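Local coordinates for protein beta-N-acetylhexosaminidase (Mycobacterium smegmatis, PDB 4YYF) that probably hydrolyses terminal non-reducing N-acetyl-D-hexosamine residues from N-acetyl-beta-D-hexosaminides, as a family 3 glycosyl hydrolase, at residues D167-D172 / D214-G219; V151-A156 / L286-D291; G171-G176 / V201-P206; S122-A127 / D160-A165. The protein carries 1 engineered substitution. All blocks are in the same frame, centred on the assembly; numbering follows the deposited sequence.

From the N terminus, residues 122-127 open the helix that interaction 4 ties to loop 160-165. Before that loop is reached, strand segment 151-156 has already begun interaction 2, so these two contacts cross. The same loop, between strand 153-154 and helix 179-196, then starts interactions 1 and 3, which share Gly171 and Asp172. Interaction 3 closes at the end of strand 199-205, interaction 1 at 214-219 farther on, and interaction 2 encloses both by ending at strand 287-289. Interaction 2 thus packs the barrel interior, while the other three fasten the long loop to helix 123-129, to strand 199-205 and to the loop after that strand.

Interaction 1. Residues D167-D172 / D214-G219; sequences DTVIGD and DSHTGG. With FMT (formic acid), chain G.
Asp214 lays its carboxylate against CB and the CG2 methyl of Val169: CG2, anti to the Val169 backbone N, comes 3.3 Å from Asp214 OD1, and Val169 CB stands 3.7 Å from Asp214 CG. An apolar methyl can lie against this oxygen because the oxygen takes its hydrogen bonds from His216. Ser215, next along, bonds through OG to His208. His216 then gives Asp214 OD1 two bonds: its N, at 2.9 Å, arrives from above the carboxylate plane and makes an Asx turn, while its ND1, at 2.8 Å, meets the syn lone pair, which lies in the imidazole plane. Held by ND1, the His216 ring offers Val169 CG2 its edge (4.0 Å from ND1) and points NE2 at O1 of a bound formic acid, probably from the crystallisation liquor, 3.2 Å away with a bent 138° N-H angle. Thr217 ties the turn shut, its N and its OG1 (3.1 Å) both reaching Asp214 O from one face. The Asp-Ser-His sequence on this loop is characteristic of the N-acetylhexosaminidase branch of the family. Segment 214-219 lies between strand 199-205 and helix 225-229, and it meets the loop that leads from strand 153-154 to helix 179-196.

Interaction 2. Residues V151-A156 / L286-D291; sequences VTVDFA and LVYTDD
Phe155 and Tyr288 meet inside the TIM-barrel-like domain, Phe155 just past strand 153-154 and Tyr288 on strand 287-289. These strands are not neighbours in the sheet, since strands 199-205 and 246-249 run between them, and their closest CA atoms, those of Phe155 and Tyr288, remain 9.5 Å apart. Side chains alone bridge the interval. The two rings form a T-shaped pair, with centroids 5.1 Å apart and planes at 81°. Phe155 supplies the edge: its CE1 stands 3.8 Å above the Tyr288 ring plane, over the centre, and 3.9 Å from Tyr288 CD1. An aromatic C-H edge directed at a pi face is electrostatically favourable. Val153 approaches Tyr288 head-on from the other strand, its CG2 lying 3.8 Å from Tyr288 OH, so a compact branched side chain packs at the phenol end while the longer Phe155 covers the ring face. With CG anti to its carbonyl carbon (chi1 -66°), Phe155 swings its ring back toward the interior although its backbone is leaving the strand in an inverse gamma turn. The turn is closed by a weak bond from Ala156 N to Asp154 O, and the carbonyl of its central residue, Phe155 O, takes Lys203 NZ. Beyond Tyr288, Asp290 OD1 accepts from Asp291 N at 2.7 Å, and Thr289 OG1 donates to Asp290 O, local bonds that shape the exit from the strand. Inward-facing large residues from non-adjacent strands, meeting near the chain's centre, are typical of the packed interior of a beta/alpha barrel.

Interaction 3. Residues G171-G176 / V201-P206; sequences GDRSFG and VLKHFP. With ACT (acetate ion), chain D.
Arg173 belongs to a short 3-10 segment, closed by Ser174 N bonding to Gly171 O, and reaches toward Lys203 and His204 where strand 201-203 turns a corner at a cis peptide. Bent at chi3 (66°), the Arg173 chain brings NH2 to the edge of the imidazole, 3.6 Å from His204 CE1, with guanidinium and ring 77° apart. His204 is sandwiched: Lys203 CG lies 3.6 Å above one face, over its centre, while the methyl of a bound acetate covers the opposite face toward the rim. Asp160 fixes the ring's rotation by bonding His204 ND1. The acetate, probably from the crystallisation liquor, receives Arg173 NH1 on OXT at 2.8 Å in a nearly straight bond, and NH2 adds a weak one. Lys203 NZ comes 3.8 Å from Arg173 NH2, yet both cations form salt bridges with Glu106 OE2, which should offset their likeness in charge; NZ also bonds Phe155 O. A water joins the cluster, 3.0 Å from Lys203 NZ and 2.8 Å from His204 NE2. These N-H donors and the imidazole would suit sugar hydroxyls, and the acetate and a nearby formic acid probably mark the substrate pocket at the C-terminal end of the barrel. Strand 199-205 runs between strands 153-154 and 246-249, and the Arg173 loop closes over its end before entering helix 179-196.

Interaction 4. Residues S122-A127 / D160-A165; sequences SARELA and DVTDAA
Ala164 O is gripped by both terminal nitrogens of Arg124, at 2.8 Å from NH2 and 3.0 Å from NH1. The guanidinium comes end-on with the oxygen close to its plane; the NH2 bond lies in the carbonyl plane and is the straighter (152°), whereas NH1, nearly along the C=O axis, bends to 138°. Arginine suits the place because its long chain spans the gap from the helix and its forked pair of donors grips one carbonyl twice. Its first two torsions are extended and the chain then kinks at chi3 (-73°), which turns the fork toward the loop. The third nitrogen, NE, donates to a water at 2.9 Å, and that water gives a weak bond to Thr162 O. Thr162 CG2 lies 4.0 Å from Arg124 NH2. Thr162 OG1 accepts from Ala164 N at 3.1 Å in an ST turn and bonds Gly209 O as well, which probably steadies the residue that carries Ala164 O. On the helix side, Ser122 is the N-cap, its OG taking Glu125 N at 3.1 Å. A cation held by a neutral carbonyl implies a directional, charge-assisted attachment; Asp163 OD1, 6.5 Å from Arg124 NH2, probably adds a mild long-range attraction.

Interaction 1. Residues D167-D172 / D214-G219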
loop_
_atom_site.group_PDB
_atom_site.type_symbol
_atom_site.label_atom_id
_atom_site.label_comp_id
_atom_site.label_asym_id
_atom_site.label_seq_id
_atom_site.Cartn_x
_atom_site.Cartn_y
_atom_site.Cartn_z
ATOM N N ASP A 167 -0.306 2.982 -21.938
ATOM C CA ASP A 167 -1.584 3.186 -21.234
ATOM C C ASP A 167 -2.326 1.865 -20.987
ATOM O O ASP A 167 -3.480 1.699 -21.368
ATOM C CB ASP A 167 -2.467 4.191 -21.993
ATOM C CG ASP A 167 -3.685 4.656 -21.192
ATOM O OD1 ASP A 167 -3.696 4.545 -19.951
ATOM O OD2 ASP A 167 -4.644 5.145 -21.827
ATOM N N THR A 168 -1.638 0.916 -20.365
ATOM C CA THR A 168 -2.269 -0.322 -19.901
ATOM C C THR A 168 -2.206 -0.308 -18.376
ATOM O O THR A 168 -1.717 0.662 -17.798
ATOM C CB THR A 168 -1.569 -1.560 -20.468
ATOM O OG1 THR A 168 -0.190 -1.526 -20.091
ATOM C CG2 THR A 168 -1.663 -1.573 -21.986
ATOM N N VAL A 169 -2.695 -1.360 -17.719
ATOM C CA VAL A 169 -2.827 -1.327 -16.256
ATOM C C VAL A 169 -1.522 -0.937 -15.539
ATOM O O VAL A 169 -1.511 -0.042 -14.684
ATOM C CB VAL A 169 -3.436 -2.645 -15.689
ATOM C CG1 VAL A 169 -2.634 -3.867 -16.130
ATOM C CG2 VAL A 169 -3.557 -2.578 -14.166
ATOM N N ILE A 170 -0.419 -1.581 -15.906
ATOM C CA ILE A 170 0.887 -1.161 -15.407
ATOM C C ILE A 170 1.513 -0.249 -16.462
ATOM O O ILE A 170 1.568 0.968 -16.275
ATOM C CB ILE A 170 1.800 -2.362 -15.073
ATOM C CG1 ILE A 170 1.121 -3.270 -14.045
ATOM C CG2 ILE A 170 3.129 -1.880 -14.514
ATOM C CD1 ILE A 170 0.669 -2.527 -12.785
ATOM N N GLY A 171 1.950 -0.825 -17.583
ATOM C CA GLY A 171 2.423 -0.020 -18.701
ATOM C C GLY A 171 3.480 0.999 -18.295
ATOM O O GLY A 171 4.448 0.644 -17.621
ATOM N N ASP A 172 3.293 2.267 -18.668
ATOM C CA ASP A 172 4.310 3.288 -18.374
ATOM C C ASP A 172 4.488 3.616 -16.883
ATOM O O ASP A 172 5.334 4.452 -16.513
ATOM C CB ASP A 172 4.104 4.563 -19.219
ATOM C CG ASP A 172 2.844 5.341 -18.853
ATOM O OD1 ASP A 172 2.202 5.054 -17.818
ATOM O OD2 ASP A 172 2.506 6.276 -19.615
ATOM N N ASP A 214 -6.141 -6.757 -16.305
ATOM C CA ASP A 214 -6.279 -5.661 -15.343
ATOM C C ASP A 214 -7.057 -6.111 -14.100
ATOM O O ASP A 214 -8.257 -6.390 -14.183
ATOM C CB ASP A 214 -7.006 -4.493 -16.026
ATOM C CG ASP A 214 -7.055 -3.238 -15.169
ATOM O OD1 ASP A 214 -6.742 -3.305 -13.961
ATOM O OD2 ASP A 214 -7.426 -2.174 -15.710
ATOM N N SER A 215 -6.389 -6.158 -12.951
ATOM C CA SER A 215 -7.042 -6.605 -11.717
ATOM C C SER A 215 -8.152 -5.664 -11.229
ATOM O O SER A 215 -8.948 -6.035 -10.366
ATOM C CB SER A 215 -6.024 -6.859 -10.599
ATOM O OG SER A 215 -5.156 -5.747 -10.400
ATOM N N HIS A 216 -8.211 -4.453 -11.776
ATOM C CA HIS A 216 -9.315 -3.551 -11.456
ATOM C C HIS A 216 -10.644 -4.130 -11.937
ATOM O O HIS A 216 -11.707 -3.884 -11.349
ATOM C CB HIS A 216 -9.107 -2.167 -12.086
ATOM C CG HIS A 216 -8.006 -1.372 -11.462
ATOM N ND1 HIS A 216 -6.705 -1.422 -11.906
ATOM C CD2 HIS A 216 -8.021 -0.492 -10.425
ATOM C CE1 HIS A 216 -5.955 -0.612 -11.168
ATOM N NE2 HIS A 216 -6.733 -0.036 -10.270
ATOM N N THR A 217 -10.597 -4.902 -13.019
ATOM C CA THR A 217 -11.834 -5.315 -13.658
ATOM C C THR A 217 -12.188 -6.791 -13.482
ATOM O O THR A 217 -13.308 -7.197 -13.769
ATOM C CB THR A 217 -11.858 -4.930 -15.150
ATOM O OG1 THR A 217 -10.766 -5.564 -15.815
ATOM C CG2 THR A 217 -11.746 -3.413 -15.315
ATOM N N GLY A 218 -11.249 -7.594 -13.004
ATOM C CA GLY A 218 -11.516 -9.014 -12.837
ATOM C C GLY A 218 -10.277 -9.764 -12.416
ATOM O O GLY A 218 -9.250 -9.156 -12.140
ATOM N N GLY A 219 -10.367 -11.089 -12.362
ATOM C CA GLY A 219 -9.241 -11.897 -11.927
ATOM C C GLY A 219 -8.151 -11.905 -12.975
ATOM O O GLY A 219 -8.435 -11.860 -14.175
HETATM C C FMT G . -4.234 2.810 -9.014
HETATM O O1 FMT G . -4.379 1.600 -8.833
HETATM O O2 FMT G . -4.659 3.414 -9.997
#

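Interaction 2. Residues V151-A156 / L286-D291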
loop_
_atom_site.group_PDB
_atom_site.type_symbol
_atom_site.label_atom_id
_atom_site.label_comp_id
_atom_site.label_asym_id
_atom_site.label_seq_id
_atom_site.Cartn_x
_atom_site.Cartn_y
_atom_site.Cartn_z
ATOM N N VAL A 151 0.813 14.560 3.754
ATOM C CA VAL A 151 0.909 13.161 3.335
ATOM C C VAL A 151 2.032 12.477 4.116
ATOM O O VAL A 151 3.094 13.064 4.292
ATOM C CB VAL A 151 1.180 13.073 1.815
ATOM C CG1 VAL A 151 1.560 11.642 1.399
ATOM C CG2 VAL A 151 -0.035 13.561 1.040
ATOM N N THR A 152 1.793 11.248 4.581
ATOM C CA THR A 152 2.824 10.447 5.264
ATOM C C THR A 152 3.270 9.186 4.512
ATOM O O THR A 152 4.371 8.644 4.753
ATOM C CB THR A 152 2.406 10.075 6.706
ATOM O OG1 THR A 152 1.310 9.149 6.692
ATOM C CG2 THR A 152 1.987 11.317 7.463
ATOM N N VAL A 153 2.425 8.718 3.604
ATOM C CA VAL A 153 2.688 7.484 2.868
ATOM C C VAL A 153 2.404 7.700 1.393
ATOM O O VAL A 153 1.346 8.215 1.046
ATOM C CB VAL A 153 1.770 6.330 3.344
ATOM C CG1 VAL A 153 2.030 5.070 2.516
ATOM C CG2 VAL A 153 1.968 6.030 4.832
ATOM N N ASP A 154 3.335 7.303 0.524
ATOM C CA ASP A 154 3.076 7.306 -0.918
ATOM C C ASP A 154 3.097 5.867 -1.413
ATOM O O ASP A 154 4.081 5.151 -1.207
ATOM C CB ASP A 154 4.141 8.134 -1.674
ATOM C CG ASP A 154 3.834 8.291 -3.169
ATOM O OD1 ASP A 154 2.749 7.861 -3.633
ATOM O OD2 ASP A 154 4.671 8.884 -3.897
ATOM N N PHE A 155 2.032 5.442 -2.085
ATOM C CA PHE A 155 2.018 4.106 -2.674
ATOM C C PHE A 155 2.832 4.124 -3.958
ATOM O O PHE A 155 2.293 4.054 -5.059
ATOM C CB PHE A 155 0.587 3.652 -2.929
ATOM C CG PHE A 155 -0.212 3.446 -1.665
ATOM C CD1 PHE A 155 0.317 2.704 -0.609
ATOM C CD2 PHE A 155 -1.471 4.015 -1.519
ATOM C CE1 PHE A 155 -0.425 2.501 0.576
ATOM C CE2 PHE A 155 -2.214 3.826 -0.339
ATOM C CZ PHE A 155 -1.681 3.060 0.704
ATOM N N ALA A 156 4.143 4.241 -3.786
ATOM C CA ALA A 156 5.096 4.289 -4.888
ATOM C C ALA A 156 6.451 3.991 -4.280
ATOM O O ALA A 156 6.661 4.245 -3.098
ATOM C CB ALA A 156 5.074 5.692 -5.542
ATOM N N LEU A 286 6.073 -3.267 7.147
ATOM C CA LEU A 286 4.645 -3.129 6.947
ATOM C C LEU A 286 4.216 -3.606 5.566
ATOM O O LEU A 286 4.837 -3.273 4.551
ATOM C CB LEU A 286 4.258 -1.659 7.116
ATOM C CG LEU A 286 2.779 -1.342 7.307
ATOM C CD1 LEU A 286 2.308 -1.967 8.612
ATOM C CD2 LEU A 286 2.554 0.175 7.307
ATOM N N VAL A 287 3.147 -4.394 5.526
ATOM C CA VAL A 287 2.641 -4.921 4.261
ATOM C C VAL A 287 1.180 -4.515 4.060
ATOM O O VAL A 287 0.319 -4.874 4.870
ATOM C CB VAL A 287 2.781 -6.460 4.195
ATOM C CG1 VAL A 287 2.268 -6.971 2.864
ATOM C CG2 VAL A 287 4.246 -6.880 4.367
ATOM N N TYR A 288 0.912 -3.761 2.987
ATOM C CA TYR A 288 -0.445 -3.348 2.631
ATOM C C TYR A 288 -1.049 -4.305 1.614
ATOM O O TYR A 288 -0.316 -4.995 0.901
ATOM C CB TYR A 288 -0.425 -1.967 1.956
ATOM C CG TYR A 288 -0.205 -0.773 2.855
ATOM C CD1 TYR A 288 -1.283 -0.088 3.395
ATOM C CD2 TYR A 288 1.077 -0.294 3.113
ATOM C CE1 TYR A 288 -1.095 1.037 4.204
ATOM C CE2 TYR A 288 1.280 0.842 3.928
ATOM C CZ TYR A 288 0.181 1.487 4.467
ATOM O OH TYR A 288 0.337 2.601 5.270
ATOM N N THR A 289 -2.383 -4.318 1.516
ATOM C CA THR A 289 -3.034 -4.896 0.347
ATOM C C THR A 289 -3.340 -3.785 -0.641
ATOM O O THR A 289 -3.429 -2.614 -0.273
ATOM C CB THR A 289 -4.390 -5.543 0.675
ATOM O OG1 THR A 289 -5.311 -4.504 1.043
ATOM C CG2 THR A 289 -4.261 -6.557 1.797
ATOM N N ASP A 290 -3.554 -4.166 -1.894
ATOM C CA ASP A 290 -4.126 -3.263 -2.890
ATOM C C ASP A 290 -5.612 -3.119 -2.524
ATOM O O ASP A 290 -6.103 -3.802 -1.618
ATOM C CB ASP A 290 -3.941 -3.873 -4.289
ATOM C CG ASP A 290 -4.049 -2.852 -5.426
ATOM O OD1 ASP A 290 -4.515 -1.716 -5.214
ATOM O OD2 ASP A 290 -3.672 -3.215 -6.557
ATOM N N ASP A 291 -6.310 -2.225 -3.216
ATOM C CA ASP A 291 -7.712 -1.878 -2.928
ATOM C C ASP A 291 -8.634 -3.101 -2.939
ATOM O O ASP A 291 -8.760 -3.783 -3.949
ATOM C CB ASP A 291 -8.138 -0.800 -3.943
ATOM C CG ASP A 291 -9.638 -0.577 -4.037
ATOM O OD1 ASP A 291 -10.407 -0.881 -3.102
ATOM O OD2 ASP A 291 -10.049 -0.050 -5.093
#

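Interaction 3. Residues G171-G176 / V201-P206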
loop_
_atom_site.group_PDB
_atom_site.type_symbol
_atom_site.label_atom_id
_atom_site.label_comp_id
_atom_site.label_asym_id
_atom_site.label_seq_id
_atom_site.Cartn_x
_atom_site.Cartn_y
_atom_site.Cartn_z
ATOM N N GLY A 171 1.950 -0.825 -17.583
ATOM C CA GLY A 171 2.423 -0.020 -18.701
ATOM C C GLY A 171 3.480 0.999 -18.295
ATOM O O GLY A 171 4.448 0.644 -17.621
ATOM N N ASP A 172 3.293 2.267 -18.668
ATOM C CA ASP A 172 4.310 3.288 -18.374
ATOM C C ASP A 172 4.488 3.616 -16.883
ATOM O O ASP A 172 5.334 4.452 -16.513
ATOM C CB ASP A 172 4.104 4.563 -19.219
ATOM C CG ASP A 172 2.844 5.341 -18.853
ATOM O OD1 ASP A 172 2.202 5.054 -17.818
ATOM O OD2 ASP A 172 2.506 6.276 -19.615
ATOM N N ARG A 173 3.713 2.957 -16.023
ATOM C CA ARG A 173 3.912 3.092 -14.582
ATOM C C ARG A 173 5.132 2.297 -14.125
ATOM O O ARG A 173 5.583 2.430 -12.988
ATOM C CB ARG A 173 2.681 2.605 -13.814
ATOM C CG ARG A 173 1.410 3.398 -14.067
ATOM C CD ARG A 173 0.211 2.627 -13.509
ATOM N NE ARG A 173 0.249 2.513 -12.047
ATOM C CZ ARG A 173 -0.480 1.651 -11.345
ATOM N NH1 ARG A 173 -1.280 0.802 -11.972
ATOM N NH2 ARG A 173 -0.412 1.640 -10.018
ATOM N N SER A 174 5.653 1.454 -15.008
ATOM C CA SER A 174 6.839 0.653 -14.697
ATOM C C SER A 174 8.110 1.332 -15.177
ATOM O O SER A 174 8.137 1.903 -16.265
ATOM C CB SER A 174 6.742 -0.725 -15.355
ATOM O OG SER A 174 8.032 -1.317 -15.460
ATOM N N PHE A 175 9.169 1.251 -14.376
ATOM C CA PHE A 175 10.449 1.850 -14.752
ATOM C C PHE A 175 11.176 1.086 -15.859
ATOM O O PHE A 175 12.140 1.591 -16.415
ATOM C CB PHE A 175 11.374 2.005 -13.531
ATOM C CG PHE A 175 10.978 3.125 -12.608
ATOM C CD1 PHE A 175 11.324 4.442 -12.908
ATOM C CD2 PHE A 175 10.241 2.871 -11.467
ATOM C CE1 PHE A 175 10.958 5.477 -12.062
ATOM C CE2 PHE A 175 9.867 3.898 -10.620
ATOM C CZ PHE A 175 10.221 5.215 -10.927
ATOM N N GLY A 176 10.742 -0.127 -16.176
ATOM C CA GLY A 176 11.355 -0.829 -17.292
ATOM C C GLY A 176 11.060 -2.313 -17.387
ATOM O O GLY A 176 10.384 -2.887 -16.536
ATOM N N VAL A 201 6.162 2.720 -0.662
ATOM C CA VAL A 201 5.561 1.381 -0.667
ATOM C C VAL A 201 5.827 0.715 -2.020
ATOM O O VAL A 201 5.307 1.154 -3.037
ATOM C CB VAL A 201 4.037 1.430 -0.414
ATOM C CG1 VAL A 201 3.480 -0.007 -0.233
ATOM C CG2 VAL A 201 3.703 2.285 0.833
ATOM N N LEU A 202 6.644 -0.335 -2.019
ATOM C CA LEU A 202 6.957 -1.088 -3.237
ATOM C C LEU A 202 5.747 -1.925 -3.670
ATOM O O LEU A 202 5.178 -2.648 -2.856
ATOM C CB LEU A 202 8.135 -2.024 -2.967
ATOM C CG LEU A 202 9.365 -1.416 -2.286
ATOM C CD1 LEU A 202 10.374 -2.510 -1.948
ATOM C CD2 LEU A 202 10.014 -0.367 -3.187
ATOM N N LYS A 203 5.357 -1.855 -4.942
ATOM C CA LYS A 203 4.150 -2.569 -5.399
ATOM C C LYS A 203 4.341 -3.052 -6.847
ATOM O O LYS A 203 5.173 -2.482 -7.558
ATOM C CB LYS A 203 2.917 -1.655 -5.258
ATOM C CG LYS A 203 2.879 -0.484 -6.237
ATOM C CD LYS A 203 1.825 0.563 -5.803
ATOM C CE LYS A 203 1.591 1.612 -6.893
ATOM N NZ LYS A 203 0.591 2.649 -6.460
ATOM N N HIS A 204 3.618 -4.082 -7.313
ATOM C CA HIS A 204 2.601 -4.839 -6.576
ATOM C C HIS A 204 3.082 -6.293 -6.396
ATOM O O HIS A 204 3.058 -7.080 -7.341
ATOM C CB HIS A 204 1.263 -4.840 -7.353
ATOM C CG HIS A 204 0.737 -3.476 -7.694
ATOM N ND1 HIS A 204 1.181 -2.753 -8.797
ATOM C CD2 HIS A 204 -0.209 -2.700 -7.113
ATOM C CE1 HIS A 204 0.550 -1.603 -8.851
ATOM N NE2 HIS A 204 -0.308 -1.538 -7.837
ATOM N N PHE A 205 3.515 -6.645 -5.188
ATOM C CA PHE A 205 4.132 -7.951 -4.899
ATOM C C PHE A 205 3.158 -9.125 -5.091
ATOM O O PHE A 205 1.990 -9.040 -4.699
ATOM C CB PHE A 205 4.647 -7.926 -3.451
ATOM C CG PHE A 205 5.430 -9.141 -3.035
ATOM C CD1 PHE A 205 4.787 -10.251 -2.488
ATOM C CD2 PHE A 205 6.820 -9.153 -3.129
ATOM C CE1 PHE A 205 5.517 -11.369 -2.075
ATOM C CE2 PHE A 205 7.549 -10.266 -2.710
ATOM C CZ PHE A 205 6.891 -11.375 -2.180
ATOM N N PRO A 206 3.632 -10.249 -5.673
ATOM C CA PRO A 206 4.982 -10.527 -6.187
ATOM C C PRO A 206 5.195 -10.148 -7.655
ATOM O O PRO A 206 6.125 -10.659 -8.288
ATOM C CB PRO A 206 5.082 -12.042 -6.052
ATOM C CG PRO A 206 3.663 -12.509 -6.327
ATOM C CD PRO A 206 2.810 -11.471 -5.620
HETATM C C ACT D . -3.057 -1.577 -9.420
HETATM O O ACT D . -3.709 -1.427 -8.359
HETATM O OXT ACT D . -2.876 -0.545 -10.099
HETATM C CH3 ACT D . -2.537 -2.908 -9.867
HETATM O O HOH W 1 -1.677 0.760 -6.957
#

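Interaction 4. Residues S122-A127 / D160-A165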
loop_
_atom_site.group_PDB
_atom_site.type_symbol
_atom_site.label_atom_id
_atom_site.label_comp_id
_atom_site.label_asym_id
_atom_site.label_seq_id
_atom_site.Cartn_x
_atom_site.Cartn_y
_atom_site.Cartn_z
ATOM N N SER A 122 5.930 9.959 -16.515
ATOM C CA SER A 122 5.702 8.601 -16.037
ATOM C C SER A 122 7.026 7.961 -15.629
ATOM O O SER A 122 8.097 8.421 -16.039
ATOM C CB SER A 122 5.105 7.769 -17.160
ATOM O OG SER A 122 6.066 7.619 -18.192
ATOM N N ALA A 123 6.942 6.887 -14.847
ATOM C CA ALA A 123 8.119 6.122 -14.423
ATOM C C ALA A 123 8.952 5.701 -15.623
ATOM O O ALA A 123 10.183 5.750 -15.596
ATOM C CB ALA A 123 7.676 4.879 -13.645
ATOM N N ARG A 124 8.277 5.249 -16.671
ATOM C CA ARG A 124 8.973 4.784 -17.864
ATOM C C ARG A 124 9.733 5.915 -18.562
ATOM O O ARG A 124 10.874 5.738 -19.006
ATOM C CB ARG A 124 7.978 4.144 -18.832
ATOM C CG ARG A 124 8.590 3.775 -20.170
ATOM C CD ARG A 124 7.565 3.102 -21.046
ATOM N NE ARG A 124 7.275 1.744 -20.587
ATOM C CZ ARG A 124 6.287 0.994 -21.066
ATOM N NH1 ARG A 124 5.475 1.483 -21.988
ATOM N NH2 ARG A 124 6.106 -0.238 -20.610
ATOM N N GLU A 125 9.099 7.078 -18.662
ATOM C CA GLU A 125 9.742 8.227 -19.285
ATOM C C GLU A 125 10.926 8.726 -18.440
ATOM O O GLU A 125 11.948 9.161 -18.972
ATOM C CB GLU A 125 8.719 9.342 -19.531
ATOM C CG GLU A 125 9.228 10.509 -20.383
ATOM C CD GLU A 125 9.385 10.176 -21.876
ATOM O OE1 GLU A 125 9.404 8.977 -22.252
ATOM O OE2 GLU A 125 9.497 11.130 -22.685
ATOM N N LEU A 126 10.799 8.650 -17.124
ATOM C CA LEU A 126 11.913 9.039 -16.256
ATOM C C LEU A 126 13.127 8.159 -16.525
ATOM O O LEU A 126 14.256 8.647 -16.643
ATOM C CB LEU A 126 11.513 8.927 -14.794
ATOM C CG LEU A 126 10.538 9.976 -14.262
ATOM C CD1 LEU A 126 10.305 9.742 -12.768
ATOM C CD2 LEU A 126 11.090 11.386 -14.507
ATOM N N ALA A 127 12.891 6.859 -16.651
ATOM C CA ALA A 127 13.998 5.931 -16.846
ATOM C C ALA A 127 14.662 6.171 -18.199
ATOM O O ALA A 127 15.850 5.902 -18.371
ATOM C CB ALA A 127 13.529 4.500 -16.706
ATOM N N ASP A 160 6.947 -3.275 -10.448
ATOM C CA ASP A 160 6.535 -4.152 -11.536
ATOM C C ASP A 160 7.435 -3.983 -12.752
ATOM O O ASP A 160 7.881 -2.877 -13.071
ATOM C CB ASP A 160 5.087 -3.870 -11.947
ATOM C CG ASP A 160 4.100 -4.116 -10.828
ATOM O OD1 ASP A 160 4.308 -5.063 -10.033
ATOM O OD2 ASP A 160 3.111 -3.349 -10.736
ATOM N N VAL A 161 7.694 -5.099 -13.427
ATOM C CA VAL A 161 8.579 -5.143 -14.577
ATOM C C VAL A 161 7.714 -5.471 -15.783
ATOM O O VAL A 161 6.993 -6.465 -15.762
ATOM C CB VAL A 161 9.617 -6.267 -14.377
ATOM C CG1 VAL A 161 10.512 -6.393 -15.579
ATOM C CG2 VAL A 161 10.428 -6.009 -13.098
ATOM N N THR A 162 7.761 -4.647 -16.830
ATOM C CA THR A 162 6.918 -4.905 -17.996
ATOM C C THR A 162 7.382 -4.172 -19.242
ATOM O O THR A 162 8.087 -3.161 -19.168
ATOM C CB THR A 162 5.444 -4.495 -17.738
ATOM O OG1 THR A 162 4.605 -5.040 -18.763
ATOM C CG2 THR A 162 5.298 -2.992 -17.761
ATOM N N ASP A 163 6.948 -4.685 -20.386
ATOM C CA ASP A 163 7.159 -4.021 -21.670
ATOM C C ASP A 163 5.827 -3.685 -22.345
ATOM O O ASP A 163 5.791 -3.352 -23.536
ATOM C CB ASP A 163 7.990 -4.911 -22.594
ATOM C CG ASP A 163 7.409 -6.306 -22.730
ATOM O OD1 ASP A 163 6.242 -6.522 -22.330
ATOM O OD2 ASP A 163 8.118 -7.193 -23.245
ATOM N N ALA A 164 4.738 -3.784 -21.587
ATOM C CA ALA A 164 3.402 -3.492 -22.119
ATOM C C ALA A 164 3.288 -2.060 -22.640
ATOM O O ALA A 164 4.039 -1.174 -22.227
ATOM C CB ALA A 164 2.345 -3.752 -21.062
ATOM N N ALA A 165 2.344 -1.844 -23.550
ATOM C CA ALA A 165 2.004 -0.508 -24.031
ATOM C C ALA A 165 1.784 0.465 -22.878
ATOM O O ALA A 165 1.274 0.085 -21.819
ATOM C CB ALA A 165 0.766 -0.572 -24.900
HETATM O O HOH W 2 8.488 0.079 -18.606
#